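Local atomic coordinates of glucanase (Clostridium thermocellum, PDB entry 5GXX), a protein that probably hydrolyses beta-1,4-glucan chains of cellulose as a cellulosomal family 9 endoglucanase. Residues 15-18 / 19-23; 587-591 / 592-596. The protein carries 1 engineered substitution. All blocks are in the same frame, centred on the assembly; numbering follows the deposited sequence.

Contact 1 of 2, residues 15-18 / 19-23; sequences IYFY and ECQQA
The side-chain amide of Q21 lies stacked on the ring of F17, their planes only 12° apart, near the C-terminal end of helix 7-20 in the catalytic domain, which in glycoside hydrolase family 9 is an (alpha/alpha)6 barrel. Q21 CG sits over one face of the ring, 4.0 Å from the F17 centroid and offset toward the rim, giving a CH-pi contact. Because the chain bends at chi2 (-63°), the amide turns back along the ring, and Q21 CD comes within 3.7 Å of F17 CZ. Both ends of that amide are gripped, OE1 by H363 and NE2 by the carbonyl of A51, which fixes its rotation.

One residue earlier in the sequence, Y16 and C20 form a sulfur-aromatic contact. C20 SG approaches the ring obliquely, 44° off its normal, and is 3.6 Å from Y16 CE1. Y16 CG stands opposite the backbone N, and this sets the ring beside the C20 sulfur.

The backbone bonding shifts here from the regular helical pattern toward i to i+3 pairs. Among the bonds across the two segments, Q21 N to Y18 O, at 3.0 Å, is the one not weak, although the donor stands well above the carbonyl plane. Y16 O accepts two weak bonds, from E19 N and C20 N. Polar ends in this buried turn find partners on neighbouring segments: E19 OE2 makes a salt bridge to R31 and a hydrogen bond to N91, while Y18 OH bonds to C412 O. Just past the helix, the Q22 CG methylene lies 3.5 Å from Y18 O.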
loop_
_atom_site.group_PDB
_atom_site.type_symbol
_atom_site.label_atom_id
_atom_site.label_comp_id
_atom_site.label_asym_id
_atom_site.label_seq_id
_atom_site.Cartn_x
_atom_site.Cartn_y
_atom_site.Cartn_z
ATOM N N ILE A 15 -9.658 8.552 45.234
ATOM C CA ILE A 15 -9.726 7.105 45.427
ATOM C C ILE A 15 -10.282 6.381 44.208
ATOM O O ILE A 15 -9.755 5.332 43.806
ATOM C CB ILE A 15 -10.575 6.772 46.673
ATOM C CG1 ILE A 15 -9.904 7.352 47.920
ATOM C CG2 ILE A 15 -10.750 5.246 46.832
ATOM C CD1 ILE A 15 -10.868 7.440 49.111
ATOM N N TYR A 16 -11.354 6.952 43.660
ATOM C CA TYR A 16 -12.036 6.422 42.472
ATOM C C TYR A 16 -11.058 6.286 41.320
ATOM O O TYR A 16 -11.183 5.356 40.520
ATOM C CB TYR A 16 -13.216 7.338 42.104
ATOM C CG TYR A 16 -13.923 7.039 40.800
ATOM C CD1 TYR A 16 -13.510 7.628 39.593
ATOM C CD2 TYR A 16 -15.025 6.183 40.766
ATOM C CE1 TYR A 16 -14.178 7.395 38.410
ATOM C CE2 TYR A 16 -15.739 5.959 39.575
ATOM C CZ TYR A 16 -15.295 6.565 38.414
ATOM O OH TYR A 16 -15.945 6.355 37.231
ATOM N N PHE A 17 -10.091 7.203 41.227
ATOM C CA PHE A 17 -9.024 7.046 40.237
ATOM C C PHE A 17 -8.470 5.620 40.182
ATOM O O PHE A 17 -8.309 5.075 39.083
ATOM C CB PHE A 17 -7.914 8.086 40.471
ATOM C CG PHE A 17 -6.666 7.824 39.664
ATOM C CD1 PHE A 17 -6.601 8.109 38.306
ATOM C CD2 PHE A 17 -5.552 7.286 40.281
ATOM C CE1 PHE A 17 -5.444 7.872 37.558
ATOM C CE2 PHE A 17 -4.354 7.079 39.560
ATOM C CZ PHE A 17 -4.304 7.348 38.190
ATOM N N TYR A 18 -8.181 5.025 41.343
ATOM C CA TYR A 18 -7.601 3.679 41.332
ATOM C C TYR A 18 -8.521 2.643 40.691
ATOM O O TYR A 18 -8.040 1.688 40.070
ATOM C CB TYR A 18 -7.152 3.257 42.726
ATOM C CG TYR A 18 -5.963 4.074 43.169
ATOM C CD1 TYR A 18 -4.675 3.733 42.755
ATOM C CD2 TYR A 18 -6.130 5.224 43.943
ATOM C CE1 TYR A 18 -3.585 4.514 43.103
ATOM C CE2 TYR A 18 -5.042 6.003 44.315
ATOM C CZ TYR A 18 -3.777 5.641 43.887
ATOM O OH TYR A 18 -2.676 6.372 44.267
ATOM N N GLU A 19 -9.839 2.816 40.784
ATOM C CA GLU A 19 -10.746 1.896 40.083
ATOM C C GLU A 19 -10.655 2.027 38.561
ATOM O O GLU A 19 -10.879 1.070 37.813
ATOM C CB GLU A 19 -12.186 2.107 40.551
ATOM C CG GLU A 19 -12.333 1.631 41.986
ATOM C CD GLU A 19 -13.686 1.931 42.623
ATOM O OE1 GLU A 19 -14.725 1.859 41.955
ATOM O OE2 GLU A 19 -13.673 2.237 43.826
ATOM N N CYS A 20 -10.332 3.225 38.082
ATOM C CA CYS A 20 -10.074 3.426 36.654
ATOM C C CYS A 20 -8.812 2.683 36.186
ATOM O O CYS A 20 -8.657 2.409 34.993
ATOM C CB CYS A 20 -9.894 4.915 36.381
ATOM S SG CYS A 20 -11.362 5.890 36.705
ATOM N N GLN A 21 -7.926 2.366 37.129
ATOM C CA GLN A 21 -6.634 1.753 36.821
ATOM C C GLN A 21 -6.652 0.236 36.928
ATOM O O GLN A 21 -5.637 -0.419 36.663
ATOM C CB GLN A 21 -5.554 2.281 37.769
ATOM C CG GLN A 21 -5.336 3.788 37.703
ATOM C CD GLN A 21 -4.845 4.239 36.348
ATOM O OE1 GLN A 21 -5.631 4.653 35.509
ATOM N NE2 GLN A 21 -3.545 4.087 36.104
ATOM N N GLN A 22 -7.781 -0.330 37.340
ATOM C CA GLN A 22 -7.810 -1.761 37.621
ATOM C C GLN A 22 -7.673 -2.647 36.390
ATOM O O GLN A 22 -8.356 -2.444 35.383
ATOM C CB GLN A 22 -9.062 -2.145 38.407
ATOM C CG GLN A 22 -9.031 -1.630 39.832
ATOM C CD GLN A 22 -10.325 -1.920 40.578
ATOM O OE1 GLN A 22 -11.367 -2.196 39.970
ATOM N NE2 GLN A 22 -10.272 -1.797 41.910
ATOM N N ALA A 23 -6.769 -3.616 36.494
ATOM C CA ALA A 23 -6.653 -4.639 35.464
ATOM C C ALA A 23 -7.624 -5.773 35.771
ATOM O O ALA A 23 -8.089 -5.922 36.906
ATOM C CB ALA A 23 -5.218 -5.128 35.380
#

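Contact 2 of 2, residues 587-591 / 592-596; sequences PVFDG and ATKIF
Backbone hydrogen bonds tie P587-G591 to A592-F596. D590 and T593 form a reciprocal pair, with D590 N 2.9 Å from T593 O and T593 N 3.0 Å from D590 O. Further along, V588 O receives I595 N at 2.8 Å and, more weakly, F596 N, while V588 N donates to F596 O. Two residues thus face V588 in a classic beta bulge. A type II' turn from D590 to T593, with G591 at positive phi, closes this antiparallel beta hairpin, whose strand 593-596 edges a five-stranded sheet in the C-terminal region that includes the cellulose-binding module.

Ring packing joins F589 to the aliphatic chain of K594, a non-hydrogen-bonded pair. The K594 chain crosses the ring, with CB 3.6 Å from F589 CE2 and CG over one face; K531, from strand 527-534, adds a cation-pi contact. K594 bends at chi3 (67°) and chi4, and its NZ bonds to G597 O.

Apolar contacts line the side bearing V588. Its CG1 meets I595 CG1 at 3.8 Å, and I595 CG2 reaches D590 CB. At the turn one water donates to D590 O and also hydrogen-bonds T593 OG1, its oxygen 2.7 Å from OG1.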
loop_
_atom_site.group_PDB
_atom_site.type_symbol
_atom_site.label_atom_id
_atom_site.label_comp_id
_atom_site.label_asym_id
_atom_site.label_seq_id
_atom_site.Cartn_x
_atom_site.Cartn_y
_atom_site.Cartn_z
ATOM N N PRO A 587 -29.035 -1.605 9.914
ATOM C CA PRO A 587 -28.880 -1.928 11.334
ATOM C C PRO A 587 -27.840 -3.010 11.596
ATOM O O PRO A 587 -27.640 -3.914 10.781
ATOM C CB PRO A 587 -30.285 -2.387 11.741
ATOM C CG PRO A 587 -30.884 -2.918 10.468
ATOM C CD PRO A 587 -30.372 -1.975 9.416
ATOM N N VAL A 588 -27.180 -2.884 12.744
ATOM C CA VAL A 588 -26.147 -3.811 13.185
ATOM C C VAL A 588 -26.724 -4.705 14.271
ATOM O O VAL A 588 -27.496 -4.231 15.120
ATOM C CB VAL A 588 -24.951 -3.026 13.740
ATOM C CG1 VAL A 588 -23.875 -3.978 14.262
ATOM C CG2 VAL A 588 -24.381 -2.064 12.679
ATOM N N PHE A 589 -26.322 -5.973 14.228
ATOM C CA PHE A 589 -26.755 -7.035 15.145
ATOM C C PHE A 589 -25.567 -7.753 15.798
ATOM O O PHE A 589 -24.523 -7.979 15.178
ATOM C CB PHE A 589 -27.639 -8.058 14.405
ATOM C CG PHE A 589 -28.863 -7.465 13.768
ATOM C CD1 PHE A 589 -28.794 -6.823 12.535
ATOM C CD2 PHE A 589 -30.096 -7.582 14.399
ATOM C CE1 PHE A 589 -29.933 -6.268 11.964
ATOM C CE2 PHE A 589 -31.239 -7.045 13.826
ATOM C CZ PHE A 589 -31.162 -6.389 12.611
ATOM N N ASP A 590 -25.735 -8.079 17.079
ATOM C CA ASP A 590 -24.863 -8.992 17.796
ATOM C C ASP A 590 -25.715 -10.238 17.953
ATOM O O ASP A 590 -26.709 -10.203 18.684
ATOM C CB ASP A 590 -24.559 -8.382 19.168
ATOM C CG ASP A 590 -23.713 -9.287 20.055
ATOM O OD1 ASP A 590 -23.473 -10.469 19.719
ATOM O OD2 ASP A 590 -23.262 -8.792 21.113
ATOM N N GLY A 591 -25.361 -11.305 17.244
ATOM C CA GLY A 591 -26.251 -12.458 17.101
ATOM C C GLY A 591 -27.586 -11.978 16.552
ATOM O O GLY A 591 -27.621 -11.247 15.557
ATOM N N ALA A 592 -28.684 -12.383 17.191
ATOM C CA ALA A 592 -30.020 -11.919 16.813
ATOM C C ALA A 592 -30.494 -10.618 17.485
ATOM O O ALA A 592 -31.639 -10.203 17.293
ATOM C CB ALA A 592 -31.023 -13.040 17.061
ATOM N N THR A 593 -29.638 -9.976 18.281
ATOM C CA THR A 593 -29.991 -8.761 18.992
ATOM C C THR A 593 -29.557 -7.522 18.214
ATOM O O THR A 593 -28.367 -7.355 17.961
ATOM C CB THR A 593 -29.293 -8.746 20.381
ATOM O OG1 THR A 593 -29.701 -9.904 21.119
ATOM C CG2 THR A 593 -29.673 -7.503 21.166
ATOM N N LYS A 594 -30.493 -6.643 17.868
ATOM C CA LYS A 594 -30.134 -5.383 17.223
ATOM C C LYS A 594 -29.463 -4.456 18.223
ATOM O O LYS A 594 -29.984 -4.224 19.320
ATOM C CB LYS A 594 -31.351 -4.715 16.562
ATOM C CG LYS A 594 -31.042 -3.403 15.838
ATOM C CD LYS A 594 -32.275 -2.840 15.116
ATOM C CE LYS A 594 -33.375 -2.385 16.087
ATOM N NZ LYS A 594 -32.834 -1.322 16.969
ATOM N N ILE A 595 -28.286 -3.974 17.843
ATOM C CA ILE A 595 -27.501 -3.065 18.681
ATOM C C ILE A 595 -27.382 -1.633 18.151
ATOM O O ILE A 595 -26.980 -0.735 18.887
ATOM C CB ILE A 595 -26.132 -3.667 19.077
ATOM C CG1 ILE A 595 -25.198 -3.821 17.874
ATOM C CG2 ILE A 595 -26.326 -5.009 19.774
ATOM C CD1 ILE A 595 -23.769 -4.183 18.286
ATOM N N PHE A 596 -27.750 -1.397 16.889
ATOM C CA PHE A 596 -27.805 -0.042 16.345
ATOM C C PHE A 596 -28.778 0.053 15.171
ATOM O O PHE A 596 -28.859 -0.864 14.364
ATOM C CB PHE A 596 -26.413 0.423 15.906
ATOM C CG PHE A 596 -26.383 1.849 15.441
ATOM C CD1 PHE A 596 -26.391 2.886 16.363
ATOM C CD2 PHE A 596 -26.437 2.158 14.090
ATOM C CE1 PHE A 596 -26.398 4.213 15.939
ATOM C CE2 PHE A 596 -26.438 3.475 13.655
ATOM C CZ PHE A 596 -26.424 4.508 14.583
HETATM O O HOH W 1 -28.051 -12.041 20.725
#

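Contact 1 comes near the start of the chain and contact 2 close to its end, so they follow in series without sharing a helix, strand or sheet. Their centres lie 31 Å apart, and their nearest atoms are about 22 Å from one another. Residues 15-23 cover the C-terminal end of helix 7-20 and the loop that follows it, buried within the family 9 catalytic domain, their centre about 6 Å from the centre of the chain in space. Residues 587-596, by contrast, form a surface hairpin whose strand 588-590 pairs with strand 481-488 in the beta-rich C-terminal part. The two contacts therefore lie in separate parts of an enzyme that combines a helical catalytic domain with a module probably serving to engage cellulose.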